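Local coordinates for protein putative cytochrome P450 154A1 (Streptomyces coelicolor, PDB 1ODO) that is a haem protein of the largely helical P450 fold, with 4-phenyl-1H-imidazole bound on its iron, at residues Val84-Met87 and Phe88-Tyr91; Gly207-Met210 and Thr211-Leu214; Thr235-Leu238 and Met239-Gly243. All blocks are in the same frame, centred on the assembly; numbering follows the deposited sequence.

Contact 1 (Val84-Met87 and Phe88-Tyr91); sequences VENM and FTAY. With HEM (protoporphyrin IX containing Fe), chain B; PIM (4-phenyl-1H-imidazole), chain C.
Thr89 turns its hydroxyl back along the chain to a carbonyl five residues earlier: OG1 donates to Val84 O over 2.7 Å, reaching it from above the carbonyl plane. The same OG1 weakly accepts from Asn86 N, and thus meets two backbone groups of the preceding residues. With OG1 between the backbone N and carbonyl carbon (chi1 57°), CG2 swings away from the carbonyl and meets Val84 CG2 at 3.7 Å. The bend itself is a short 3-10 turn, with Thr89 N to Asn86 O at 3.1 Å and a weaker Ala90 N to Met87 O; Asn86 OD1 adds a weak Asx-turn bond to Phe88 N. In the P450 fold this is the loop between the B and C helices, leading into helix 92-100, whose His95 and Arg99 hydrogen-bond to the haem. The turn sends Phe88 and Met87 toward the prosthetic group. Phe88 presents a ring face to the phenyl of 4-phenyl-1H-imidazole, with PIM C10 3.6 Å above the ring centre, while haem CAA lies at the ring edge. Lys60 makes a cation-pi contact with the same ring. Met87, bent at chi3, brings SD to 3.7 Å from haem O2A. Asn86 ND2 donates to Asp234 O of helix 229-244.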
loop_
_atom_site.group_PDB
_atom_site.type_symbol
_atom_site.label_atom_id
_atom_site.label_comp_id
_atom_site.label_asym_id
_atom_site.label_seq_id
_atom_site.Cartn_x
_atom_site.Cartn_y
_atom_site.Cartn_z
ATOM N N VAL A 84 -16.207 1.500 4.203
ATOM C CA VAL A 84 -16.491 0.654 3.047
ATOM C C VAL A 84 -16.982 -0.706 3.520
ATOM O O VAL A 84 -16.773 -1.087 4.669
ATOM C CB VAL A 84 -15.238 0.423 2.158
ATOM C CG1 VAL A 84 -14.857 1.710 1.428
ATOM C CG2 VAL A 84 -14.077 -0.073 3.010
ATOM N N GLU A 85 -17.644 -1.426 2.624
ATOM C CA GLU A 85 -18.165 -2.746 2.932
ATOM C C GLU A 85 -17.495 -3.735 1.989
ATOM O O GLU A 85 -18.026 -4.048 0.925
ATOM C CB GLU A 85 -19.682 -2.790 2.736
ATOM C CG GLU A 85 -20.458 -1.878 3.670
ATOM C CD GLU A 85 -21.946 -1.900 3.386
ATOM O OE1 GLU A 85 -22.552 -2.990 3.493
ATOM O OE2 GLU A 85 -22.504 -0.834 3.052
ATOM N N ASN A 86 -16.308 -4.193 2.368
ATOM C CA ASN A 86 -15.564 -5.147 1.558
ATOM C C ASN A 86 -14.704 -5.994 2.493
ATOM O O ASN A 86 -14.851 -5.916 3.710
ATOM C CB ASN A 86 -14.696 -4.426 0.510
ATOM C CG ASN A 86 -13.781 -3.387 1.122
ATOM O OD1 ASN A 86 -13.308 -3.552 2.248
ATOM N ND2 ASN A 86 -13.513 -2.313 0.377
ATOM N N MET A 87 -13.813 -6.804 1.939
ATOM C CA MET A 87 -12.967 -7.648 2.779
ATOM C C MET A 87 -12.090 -6.849 3.740
ATOM O O MET A 87 -11.743 -7.335 4.818
ATOM C CB MET A 87 -12.084 -8.546 1.911
ATOM C CG MET A 87 -10.940 -7.819 1.217
ATOM S SD MET A 87 -9.953 -8.928 0.187
ATOM C CE MET A 87 -10.861 -8.820 -1.370
ATOM N N PHE A 88 -11.740 -5.625 3.348
ATOM C CA PHE A 88 -10.897 -4.741 4.156
ATOM C C PHE A 88 -11.530 -4.362 5.499
ATOM O O PHE A 88 -10.832 -3.958 6.430
ATOM C CB PHE A 88 -10.581 -3.467 3.354
ATOM C CG PHE A 88 -9.450 -2.641 3.917
ATOM C CD1 PHE A 88 -8.128 -3.049 3.764
ATOM C CD2 PHE A 88 -9.708 -1.443 4.579
ATOM C CE1 PHE A 88 -7.079 -2.273 4.260
ATOM C CE2 PHE A 88 -8.668 -0.660 5.079
ATOM C CZ PHE A 88 -7.351 -1.075 4.918
ATOM N N THR A 89 -12.850 -4.483 5.598
ATOM C CA THR A 89 -13.556 -4.145 6.835
ATOM C C THR A 89 -14.431 -5.295 7.312
ATOM O O THR A 89 -15.378 -5.092 8.075
ATOM C CB THR A 89 -14.458 -2.917 6.638
ATOM O OG1 THR A 89 -15.373 -3.167 5.562
ATOM C CG2 THR A 89 -13.618 -1.684 6.315
ATOM N N ALA A 90 -14.110 -6.503 6.864
ATOM C CA ALA A 90 -14.874 -7.683 7.246
ATOM C C ALA A 90 -14.186 -8.478 8.356
ATOM O O ALA A 90 -12.965 -8.426 8.508
ATOM C CB ALA A 90 -15.094 -8.564 6.026
ATOM N N TYR A 91 -14.986 -9.215 9.119
ATOM C CA TYR A 91 -14.496 -10.032 10.224
ATOM C C TYR A 91 -14.945 -11.493 10.111
ATOM O O TYR A 91 -16.056 -11.778 9.660
ATOM C CB TYR A 91 -15.021 -9.455 11.546
ATOM C CG TYR A 91 -14.722 -10.294 12.764
ATOM C CD1 TYR A 91 -13.512 -10.161 13.446
ATOM C CD2 TYR A 91 -15.640 -11.241 13.224
ATOM C CE1 TYR A 91 -13.219 -10.951 14.559
ATOM C CE2 TYR A 91 -15.358 -12.038 14.335
ATOM C CZ TYR A 91 -14.146 -11.887 14.997
ATOM O OH TYR A 91 -13.854 -12.675 16.090
HETATM C CHA HEM B . -4.373 -5.223 2.101
HETATM C CHB HEM B . -4.684 -5.658 -2.685
HETATM C CHC HEM B . -0.244 -3.818 -3.148
HETATM C CHD HEM B . 0.039 -3.370 1.627
HETATM C C1A HEM B . -4.860 -5.525 0.852
HETATM C C2A HEM B . -6.166 -6.104 0.553
HETATM C C3A HEM B . -6.256 -6.220 -0.780
HETATM C C4A HEM B . -5.013 -5.727 -1.356
HETATM C CMA HEM B . -7.438 -6.765 -1.600
HETATM C CAA HEM B . -7.214 -6.488 1.620
HETATM C CBA HEM B . -6.925 -7.889 2.190
HETATM C CGA HEM B . -7.892 -8.372 3.269
HETATM O O1A HEM B . -8.334 -7.472 4.067
HETATM O O2A HEM B . -8.173 -9.568 3.309
HETATM C C1B HEM B . -3.518 -5.193 -3.232
HETATM C C2B HEM B . -3.245 -5.142 -4.658
HETATM C C3B HEM B . -1.991 -4.623 -4.797
HETATM C C4B HEM B . -1.484 -4.352 -3.470
HETATM C CMB HEM B . -4.225 -5.598 -5.758
HETATM C CAB HEM B . -1.195 -4.344 -6.087
HETATM C CBB HEM B . -0.825 -5.602 -6.890
HETATM C C1C HEM B . 0.225 -3.543 -1.871
HETATM C C2C HEM B . 1.546 -2.964 -1.586
HETATM C C3C HEM B . 1.626 -2.832 -0.242
HETATM C C4C HEM B . 0.378 -3.327 0.301
HETATM C CMC HEM B . 2.582 -2.597 -2.693
HETATM C CAC HEM B . 2.759 -2.273 0.660
HETATM C CBC HEM B . 4.182 -2.766 0.375
HETATM C C1D HEM B . -1.124 -3.823 2.184
HETATM C C2D HEM B . -1.437 -3.829 3.594
HETATM C C3D HEM B . -2.682 -4.341 3.731
HETATM C C4D HEM B . -3.145 -4.670 2.402
HETATM C CMD HEM B . -0.494 -3.316 4.700
HETATM C CAD HEM B . -3.454 -4.504 5.050
HETATM C CBD HEM B . -2.973 -5.574 6.037
HETATM C CGD HEM B . -3.860 -5.469 7.260
HETATM O O1D HEM B . -3.377 -5.024 8.308
HETATM O O2D HEM B . -5.057 -5.806 7.109
HETATM N NA HEM B . -4.182 -5.316 -0.325
HETATM N NB HEM B . -2.427 -4.697 -2.525
HETATM N NC HEM B . -0.464 -3.760 -0.703
HETATM N ND HEM B . -2.189 -4.340 1.451
HETATM FE FE HEM B . -2.309 -4.538 -0.509
HETATM N N1 PIM C . -3.630 -0.387 -1.036
HETATM C C2 PIM C . -2.732 -1.429 -1.205
HETATM N N3 PIM C . -3.199 -2.437 -0.662
HETATM C C4 PIM C . -4.374 -2.170 -0.119
HETATM C C5 PIM C . -4.668 -0.885 -0.342
HETATM C C6 PIM C . -5.871 -0.069 0.048
HETATM C C7 PIM C . -6.240 1.038 -0.783
HETATM C C8 PIM C . -7.395 1.827 -0.414
HETATM C C9 PIM C . -8.118 1.474 0.752
HETATM C C10 PIM C . -7.744 0.373 1.568
HETATM C C11 PIM C . -6.599 -0.384 1.177
#

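Contact 2 (Gly207-Met210 and Thr211-Leu214); sequences GDDM and TSLL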
loop_
_atom_site.group_PDB
_atom_site.type_symbol
_atom_site.label_atom_id
_atom_site.label_comp_id
_atom_site.label_asym_id
_atom_site.label_seq_id
_atom_site.Cartn_x
_atom_site.Cartn_y
_atom_site.Cartn_z
ATOM N N GLY A 207 -16.148 -8.582 -19.881
ATOM C CA GLY A 207 -14.945 -9.168 -20.436
ATOM C C GLY A 207 -14.425 -10.252 -19.512
ATOM O O GLY A 207 -15.050 -10.555 -18.496
ATOM N N ASP A 208 -13.292 -10.842 -19.871
ATOM C CA ASP A 208 -12.678 -11.898 -19.075
ATOM C C ASP A 208 -11.764 -11.177 -18.090
ATOM O O ASP A 208 -10.546 -11.160 -18.250
ATOM C CB ASP A 208 -11.880 -12.834 -19.992
ATOM C CG ASP A 208 -11.223 -13.978 -19.247
ATOM O OD1 ASP A 208 -11.617 -14.256 -18.095
ATOM O OD2 ASP A 208 -10.312 -14.610 -19.828
ATOM N N ASP A 209 -12.378 -10.575 -17.076
ATOM C CA ASP A 209 -11.646 -9.833 -16.055
ATOM C C ASP A 209 -12.375 -9.865 -14.712
ATOM O O ASP A 209 -13.538 -10.267 -14.637
ATOM C CB ASP A 209 -11.469 -8.391 -16.526
ATOM C CG ASP A 209 -12.765 -7.788 -17.039
ATOM O OD1 ASP A 209 -12.851 -7.484 -18.249
ATOM O OD2 ASP A 209 -13.699 -7.621 -16.231
ATOM N N MET A 210 -11.696 -9.427 -13.655
ATOM C CA MET A 210 -12.288 -9.422 -12.323
ATOM C C MET A 210 -13.479 -8.488 -12.143
ATOM O O MET A 210 -14.373 -8.786 -11.357
ATOM C CB MET A 210 -11.227 -9.101 -11.261
ATOM C CG MET A 210 -11.756 -9.146 -9.823
ATOM S SD MET A 210 -12.196 -10.807 -9.223
ATOM C CE MET A 210 -13.886 -10.924 -9.604
ATOM N N THR A 211 -13.502 -7.355 -12.840
ATOM C CA THR A 211 -14.637 -6.453 -12.681
ATOM C C THR A 211 -15.898 -7.166 -13.176
ATOM O O THR A 211 -16.944 -7.120 -12.530
ATOM C CB THR A 211 -14.451 -5.136 -13.467
ATOM O OG1 THR A 211 -13.293 -4.441 -12.977
ATOM C CG2 THR A 211 -15.673 -4.235 -13.287
ATOM N N SER A 212 -15.791 -7.848 -14.312
ATOM C CA SER A 212 -16.942 -8.559 -14.862
ATOM C C SER A 212 -17.395 -9.695 -13.942
ATOM O O SER A 212 -18.592 -9.912 -13.764
ATOM C CB SER A 212 -16.610 -9.102 -16.250
ATOM O OG SER A 212 -16.306 -8.037 -17.136
ATOM N N LEU A 213 -16.445 -10.419 -13.358
ATOM C CA LEU A 213 -16.800 -11.519 -12.462
ATOM C C LEU A 213 -17.534 -11.003 -11.229
ATOM O O LEU A 213 -18.497 -11.621 -10.766
ATOM C CB LEU A 213 -15.554 -12.291 -12.018
ATOM C CG LEU A 213 -14.967 -13.335 -12.969
ATOM C CD1 LEU A 213 -13.691 -13.906 -12.358
ATOM C CD2 LEU A 213 -15.990 -14.447 -13.217
ATOM N N LEU A 214 -17.076 -9.871 -10.695
ATOM C CA LEU A 214 -17.703 -9.284 -9.515
ATOM C C LEU A 214 -19.111 -8.818 -9.853
ATOM O O LEU A 214 -20.040 -9.010 -9.074
ATOM C CB LEU A 214 -16.863 -8.115 -8.989
ATOM C CG LEU A 214 -15.514 -8.544 -8.393
ATOM C CD1 LEU A 214 -14.645 -7.329 -8.101
ATOM C CD2 LEU A 214 -15.759 -9.351 -7.123
#
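Ser212 lays its side chain against the carboxylate of Asp209, with OG 2.8 Å from Asp209 OD2. The hydroxyl is the donor and meets OD2 on its syn side, 32° out of the carboxylate plane. OD2 also accepts from Ser212 N at 2.8 Å, this time nearly along its C-O bond, so one carboxylate oxygen is gripped by the backbone and the side chain of a single residue. Asp209 is the N-cap of helix 210-218. Its CG sits between backbone N and carbonyl carbon (chi1 48°), which folds the carboxylate over the first turn. Ser212 OG works in both directions: while donating to Asp209 it accepts from Gly207 N at 2.8 Å along a nearly straight bond (N-H...O 167°). This draws the incoming loop, with an inverse gamma turn centred on Asp208, across the start of the helix.

Helix 210-218 follows the long helix 181-204 and precedes helix 229-244, an order that matches the P450 fold, where a short H helix comes between the G helix and the long distal one. Its regular bonding is under way at once, with Leu213 N to Asp209 O at 3.2 Å and Leu214 N to Met210 O at 3.0 Å. On the buried flank Met210 crosses Leu214 at about a right angle, CG meeting Leu214 CD1 at 3.8 Å; its terminal methyl is modelled too close to its neighbours to be relied on. Leu156 and Met157 also pack on Met210, and Thr211 OG1 bonds to Met157 O.

Asp209 OD1 forms a salt bridge with Lys202. The capping N-H and the hydroxyl of Ser212 on one oxygen, a lysine on the other and the N-terminal end of the helix dipole close by should together favour the charged carboxylate and hold it in one orientation.

Contact 3 (Thr235-Leu238 and Met239-Gly243); sequences TLLL and MISAG. With PIM (4-phenyl-1H-imidazole), chain C; HEM (protoporphyrin IX containing Fe), chain B.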
loop_
_atom_site.group_PDB
_atom_site.type_symbol
_atom_site.label_atom_id
_atom_site.label_comp_id
_atom_site.label_asym_id
_atom_site.label_seq_id
_atom_site.Cartn_x
_atom_site.Cartn_y
_atom_site.Cartn_z
ATOM N N THR A 235 -15.737 -3.133 -3.218
ATOM C CA THR A 235 -14.674 -4.091 -3.492
ATOM C C THR A 235 -13.896 -3.544 -4.690
ATOM O O THR A 235 -12.669 -3.640 -4.750
ATOM C CB THR A 235 -15.230 -5.485 -3.816
ATOM O OG1 THR A 235 -15.865 -6.017 -2.647
ATOM C CG2 THR A 235 -14.110 -6.428 -4.250
ATOM N N LEU A 236 -14.610 -2.950 -5.643
ATOM C CA LEU A 236 -13.943 -2.390 -6.815
ATOM C C LEU A 236 -13.088 -1.201 -6.383
ATOM O O LEU A 236 -11.992 -0.999 -6.893
ATOM C CB LEU A 236 -14.966 -1.943 -7.861
ATOM C CG LEU A 236 -15.671 -3.082 -8.599
ATOM C CD1 LEU A 236 -16.676 -2.502 -9.587
ATOM C CD2 LEU A 236 -14.642 -3.938 -9.328
ATOM N N LEU A 237 -13.596 -0.417 -5.438
ATOM C CA LEU A 237 -12.866 0.749 -4.945
ATOM C C LEU A 237 -11.535 0.275 -4.365
ATOM O O LEU A 237 -10.479 0.842 -4.651
ATOM C CB LEU A 237 -13.690 1.471 -3.870
ATOM C CG LEU A 237 -13.128 2.777 -3.291
ATOM C CD1 LEU A 237 -14.263 3.611 -2.727
ATOM C CD2 LEU A 237 -12.084 2.483 -2.220
ATOM N N LEU A 238 -11.601 -0.774 -3.555
ATOM C CA LEU A 238 -10.417 -1.344 -2.922
ATOM C C LEU A 238 -9.394 -1.846 -3.936
ATOM O O LEU A 238 -8.213 -1.502 -3.867
ATOM C CB LEU A 238 -10.828 -2.509 -2.012
ATOM C CG LEU A 238 -9.711 -3.409 -1.468
ATOM C CD1 LEU A 238 -8.761 -2.602 -0.584
ATOM C CD2 LEU A 238 -10.330 -4.544 -0.661
ATOM N N MET A 239 -9.847 -2.665 -4.879
ATOM C CA MET A 239 -8.950 -3.211 -5.890
ATOM C C MET A 239 -8.333 -2.159 -6.802
ATOM O O MET A 239 -7.146 -2.225 -7.113
ATOM C CB MET A 239 -9.678 -4.267 -6.721
ATOM C CG MET A 239 -10.307 -5.375 -5.879
ATOM S SD MET A 239 -9.138 -6.146 -4.731
ATOM C CE MET A 239 -7.957 -6.773 -5.893
ATOM N N ILE A 240 -9.133 -1.191 -7.237
ATOM C CA ILE A 240 -8.615 -0.146 -8.108
ATOM C C ILE A 240 -7.646 0.756 -7.345
ATOM O O ILE A 240 -6.578 1.094 -7.853
ATOM C CB ILE A 240 -9.765 0.700 -8.702
ATOM C CG1 ILE A 240 -10.555 -0.157 -9.697
ATOM C CG2 ILE A 240 -9.212 1.956 -9.376
ATOM C CD1 ILE A 240 -11.786 0.507 -10.248
ATOM N N SER A 241 -8.005 1.138 -6.123
ATOM C CA SER A 241 -7.134 1.999 -5.327
ATOM C C SER A 241 -5.810 1.305 -5.023
ATOM O O SER A 241 -4.745 1.922 -5.085
ATOM C CB SER A 241 -7.813 2.384 -4.014
ATOM O OG SER A 241 -8.968 3.168 -4.246
ATOM N N ALA A 242 -5.878 0.018 -4.696
ATOM C CA ALA A 242 -4.675 -0.744 -4.384
ATOM C C ALA A 242 -3.742 -0.843 -5.588
ATOM O O ALA A 242 -2.522 -0.841 -5.439
ATOM C CB ALA A 242 -5.057 -2.133 -3.905
ATOM N N GLY A 243 -4.315 -0.926 -6.783
ATOM C CA GLY A 243 -3.493 -1.023 -7.974
ATOM C C GLY A 243 -2.943 0.300 -8.477
ATOM O O GLY A 243 -1.905 0.333 -9.134
HETATM N N1 PIM C . -3.630 -0.387 -1.036
HETATM C C2 PIM C . -2.732 -1.429 -1.205
HETATM N N3 PIM C . -3.199 -2.437 -0.662
HETATM C C4 PIM C . -4.374 -2.170 -0.119
HETATM C C5 PIM C . -4.668 -0.885 -0.342
HETATM C C6 PIM C . -5.871 -0.069 0.048
HETATM C C7 PIM C . -6.240 1.038 -0.783
HETATM C C8 PIM C . -7.395 1.827 -0.414
HETATM C C9 PIM C . -8.118 1.474 0.752
HETATM C C10 PIM C . -7.744 0.373 1.568
HETATM C C11 PIM C . -6.599 -0.384 1.177
HETATM C CHA HEM B . -4.373 -5.223 2.101
HETATM C CHB HEM B . -4.684 -5.658 -2.685
HETATM C CHC HEM B . -0.244 -3.818 -3.148
HETATM C CHD HEM B . 0.039 -3.370 1.627
HETATM C C1A HEM B . -4.860 -5.525 0.852
HETATM C C2A HEM B . -6.166 -6.104 0.553
HETATM C C3A HEM B . -6.256 -6.220 -0.780
HETATM C C4A HEM B . -5.013 -5.727 -1.356
HETATM C CMA HEM B . -7.438 -6.765 -1.600
HETATM C CAA HEM B . -7.214 -6.488 1.620
HETATM C CBA HEM B . -6.925 -7.889 2.190
HETATM C CGA HEM B . -7.892 -8.372 3.269
HETATM O O1A HEM B . -8.334 -7.472 4.067
HETATM O O2A HEM B . -8.173 -9.568 3.309
HETATM C C1B HEM B . -3.518 -5.193 -3.232
HETATM C C2B HEM B . -3.245 -5.142 -4.658
HETATM C C3B HEM B . -1.991 -4.623 -4.797
HETATM C C4B HEM B . -1.484 -4.352 -3.470
HETATM C CMB HEM B . -4.225 -5.598 -5.758
HETATM C CAB HEM B . -1.195 -4.344 -6.087
HETATM C CBB HEM B . -0.825 -5.602 -6.890
HETATM C C1C HEM B . 0.225 -3.543 -1.871
HETATM C C2C HEM B . 1.546 -2.964 -1.586
HETATM C C3C HEM B . 1.626 -2.832 -0.242
HETATM C C4C HEM B . 0.378 -3.327 0.301
HETATM C CMC HEM B . 2.582 -2.597 -2.693
HETATM C CAC HEM B . 2.759 -2.273 0.660
HETATM C CBC HEM B . 4.182 -2.766 0.375
HETATM C C1D HEM B . -1.124 -3.823 2.184
HETATM C C2D HEM B . -1.437 -3.829 3.594
HETATM C C3D HEM B . -2.682 -4.341 3.731
HETATM C C4D HEM B . -3.145 -4.670 2.402
HETATM C CMD HEM B . -0.494 -3.316 4.700
HETATM C CAD HEM B . -3.454 -4.504 5.050
HETATM C CBD HEM B . -2.973 -5.574 6.037
HETATM C CGD HEM B . -3.860 -5.469 7.260
HETATM O O1D HEM B . -3.377 -5.024 8.308
HETATM O O2D HEM B . -5.057 -5.806 7.109
HETATM N NA HEM B . -4.182 -5.316 -0.325
HETATM N NB HEM B . -2.427 -4.697 -2.525
HETATM N NC HEM B . -0.464 -3.760 -0.703
HETATM N ND HEM B . -2.189 -4.340 1.451
HETATM FE FE HEM B . -2.309 -4.538 -0.509
#
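Part of the distal wall of the haem pocket is a turn of helix 229-244, in which Leu238 and Ala242 are linked by a backbone bond, Ala242 N to Leu238 O, of 2.9 Å. Both residues face the bound groups. Leu238 forks between them: CD1 touches PIM C11 at 3.6 Å and CD2 meets haem CMA at 3.8 Å. Its chi1 of 169° carries CG toward the groups, and chi2 of 62° turns CD1 to the ligand and CD2 to the haem. Ala242 sits where the ligand approaches the porphyrin, its CA 3.5 Å from PIM N1 and its CB 3.5 Å from haem C1B; PIM N3 coordinates the iron. This is the long distal helix of the P450 fold, and Ala242-Gly243 open the family's (A/G)Gx(D/E)T stretch, which ends at Thr246, another pocket residue. Ser241 OG curls back onto its own helix and donates to Leu237 O at 2.8 Å. Ser241 N bonds the same oxygen, and the two donors come from opposite faces of the carbonyl plane. The buried hydroxyl is thereby paired, and Ser241 CB packs on PIM C8. Met239, folded at chi2 and chi3, passes along the porphyrin rim, with SD 3.6 Å from haem CMA.

Overall arrangement
Contacts 1 and 3 are buried and share the haem and its 4-phenyl-1H-imidazole; contact 2 is only partly buried, with its centre farthest from that of the chain. Contact 3 lies on helix 229-244, which contacts 1 and 2 both pack against: Asn86, Met87 and Phe88 meet Thr235 and Leu238, while Thr211 and Leu214 lie against Leu236 and Thr235. Contacts 1 and 2 do not touch, their nearest atoms being about 8 Å apart. Chemistry follows place. Near the pocket, hydroxyls and an amide are paired with backbone and the groups turned to the haem and ligand are apolar or aromatic, whereas contact 2 puts a charged cap at its helix start and buries Met210 and Leu214 on the inner flank while Leu213 stays exposed.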